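Side-chain contact in protein transport protein SEC16 (Saccharomyces cerevisiae, PDB 3MZK), which helps start assembly of the COPII coat that forms transport vesicles at the endoplasmic reticulum, takes part in cargo selection, and is also involved in autophagy: residues L106-N111 with K117-L122. Numbering follows the deposited sequence.
Sequences LEMKLN and KNISKL
An antiparallel helical hairpin in the mostly helical, ACE1-like central domain of Sec16 is joined here through one methionine: Met-108, on helix 101-111, reaches across to Asn-118, Ile-119 and Leu-122 of helix 116-123. The antiparallel assignment rests on an angle of 169° between the two short axes, whose closest approach is 11.1 Å, a wide spacing bridged mainly from the Met-108 side. Consistent with this, the segments bury just 174 Å² in total, about half of it on Met-108. The Met-108 chain runs extended through CG, with chi2 at -175°, and then bends at chi3 (53°), which turns its terminal methyl onto the start of the opposing segment. There CE lies 3.4 Å from CB of Asn-118 and 3.6 Å from CG1 of Ile-119. The sulfur sits further back, with Met-108 SD 4.1 Å from CG1 of Ile-119 and 4.2 Å from CD2 of Leu-122, one helical turn beyond Asn-118. The thioether end thus meets Asn-118, Ile-119 and Leu-122, with Ile-119 the largest contributor of buried area on helix 116-123. No hydrogen bond crosses between the segments, and Asn-118 contributes its aliphatic CB, while its OD1 makes a weak hydrogen bond to the backbone N of Asn-115 in the connecting loop. Val-114 of that loop touches both Met-108 and Ile-119, so the link between the helices adds to the same apolar contact. Beyond the hairpin, Leu-106 packs on helix 330-344, Glu-107 on helix 77-94, and Leu-110 on both, whereas Ile-119 and Ser-120 meet helix 252-261, where the serine OG hydrogen-bonds the carbonyl oxygen of Ala-257.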
loop_
_atom_site.group_PDB
_atom_site.type_symbol
_atom_site.label_atom_id
_atom_site.label_comp_id
_atom_site.label_asym_id
_atom_site.label_seq_id
_atom_site.Cartn_x
_atom_site.Cartn_y
_atom_site.Cartn_z
ATOM N N LEU B 106 -4.774 27.445 -15.316
ATOM C CA LEU B 106 -6.087 26.944 -15.707
ATOM C C LEU B 106 -6.141 26.581 -17.190
ATOM O O LEU B 106 -6.812 25.624 -17.581
ATOM C CB LEU B 106 -7.174 27.960 -15.360
ATOM C CG LEU B 106 -7.540 28.040 -13.874
ATOM C CD1 LEU B 106 -8.455 29.219 -13.606
ATOM C CD2 LEU B 106 -8.191 26.743 -13.412
ATOM N N GLU B 107 -5.427 27.342 -18.014
ATOM C CA GLU B 107 -5.370 27.054 -19.441
ATOM C C GLU B 107 -4.722 25.693 -19.695
ATOM O O GLU B 107 -5.245 24.885 -20.457
ATOM C CB GLU B 107 -4.617 28.152 -20.191
ATOM C CG GLU B 107 -4.745 28.052 -21.698
ATOM C CD GLU B 107 -3.877 29.058 -22.427
ATOM O OE1 GLU B 107 -2.843 29.476 -21.861
ATOM O OE2 GLU B 107 -4.232 29.432 -23.567
ATOM N N MET B 108 -3.587 25.440 -19.048
ATOM C CA MET B 108 -2.922 24.142 -19.157
ATOM C C MET B 108 -3.864 23.001 -18.806
ATOM O O MET B 108 -4.054 22.074 -19.595
ATOM C CB MET B 108 -1.709 24.065 -18.229
ATOM C CG MET B 108 -0.541 24.938 -18.613
ATOM S SD MET B 108 0.849 24.621 -17.515
ATOM C CE MET B 108 0.980 22.846 -17.673
ATOM N N LYS B 109 -4.439 23.067 -17.610
ATOM C CA LYS B 109 -5.277 21.989 -17.109
ATOM C C LYS B 109 -6.478 21.788 -18.018
ATOM O O LYS B 109 -7.057 20.705 -18.080
ATOM C CB LYS B 109 -5.716 22.285 -15.678
ATOM C CG LYS B 109 -4.554 22.472 -14.711
ATOM C CD LYS B 109 -5.037 22.816 -13.307
ATOM C CE LYS B 109 -5.178 21.583 -12.429
ATOM N NZ LYS B 109 -6.229 20.646 -12.905
ATOM N N LEU B 110 -6.842 22.838 -18.737
ATOM C CA LEU B 110 -7.958 22.761 -19.662
ATOM C C LEU B 110 -7.571 21.976 -20.914
ATOM O O LEU B 110 -8.428 21.438 -21.607
ATOM C CB LEU B 110 -8.427 24.170 -20.035
ATOM C CG LEU B 110 -9.547 24.267 -21.067
ATOM C CD1 LEU B 110 -10.806 23.601 -20.549
ATOM C CD2 LEU B 110 -9.810 25.716 -21.421
ATOM N N ASN B 111 -6.272 21.900 -21.183
ATOM C CA ASN B 111 -5.773 21.346 -22.441
ATOM C C ASN B 111 -5.343 19.887 -22.374
ATOM O O ASN B 111 -5.252 19.213 -23.401
ATOM C CB ASN B 111 -4.580 22.166 -22.939
ATOM C CG ASN B 111 -4.940 23.605 -23.246
ATOM O OD1 ASN B 111 -6.092 23.921 -23.541
ATOM N ND2 ASN B 111 -3.947 24.488 -23.187
ATOM N N LYS B 117 6.504 19.265 -15.257
ATOM C CA LYS B 117 7.594 20.073 -15.782
ATOM C C LYS B 117 7.037 21.415 -16.237
ATOM O O LYS B 117 7.538 22.475 -15.855
ATOM C CB LYS B 117 8.284 19.361 -16.948
ATOM N N ASN B 118 5.986 21.361 -17.046
ATOM C CA ASN B 118 5.374 22.570 -17.578
ATOM C C ASN B 118 4.847 23.484 -16.479
ATOM O O ASN B 118 5.068 24.695 -16.508
ATOM C CB ASN B 118 4.250 22.210 -18.545
ATOM C CG ASN B 118 4.663 21.144 -19.536
ATOM O OD1 ASN B 118 3.953 20.158 -19.735
ATOM N ND2 ASN B 118 5.824 21.332 -20.159
ATOM N N ILE B 119 4.148 22.899 -15.511
ATOM C CA ILE B 119 3.622 23.671 -14.394
ATOM C C ILE B 119 4.763 24.280 -13.585
ATOM O O ILE B 119 4.687 25.433 -13.158
ATOM C CB ILE B 119 2.744 22.814 -13.464
ATOM C CG1 ILE B 119 1.486 22.341 -14.192
ATOM C CG2 ILE B 119 2.357 23.607 -12.234
ATOM C CD1 ILE B 119 0.654 21.378 -13.384
ATOM N N SER B 120 5.818 23.498 -13.379
ATOM C CA SER B 120 6.986 23.972 -12.651
ATOM C C SER B 120 7.593 25.196 -13.328
ATOM O O SER B 120 7.879 26.197 -12.672
ATOM C CB SER B 120 8.031 22.860 -12.529
ATOM O OG SER B 120 9.210 23.328 -11.895
ATOM N N LYS B 121 7.784 25.112 -14.640
ATOM C CA LYS B 121 8.412 26.193 -15.401
ATOM C C LYS B 121 7.539 27.437 -15.437
ATOM O O LYS B 121 8.037 28.553 -15.563
ATOM C CB LYS B 121 8.733 25.740 -16.828
ATOM N N LEU B 122 6.230 27.237 -15.334
ATOM C CA LEU B 122 5.291 28.350 -15.299
ATOM C C LEU B 122 5.468 29.160 -14.020
ATOM O O LEU B 122 5.548 30.381 -14.068
ATOM C CB LEU B 122 3.857 27.844 -15.419
ATOM C CG LEU B 122 2.755 28.889 -15.279
ATOM C CD1 LEU B 122 2.913 29.984 -16.322
ATOM C CD2 LEU B 122 1.396 28.228 -15.395
#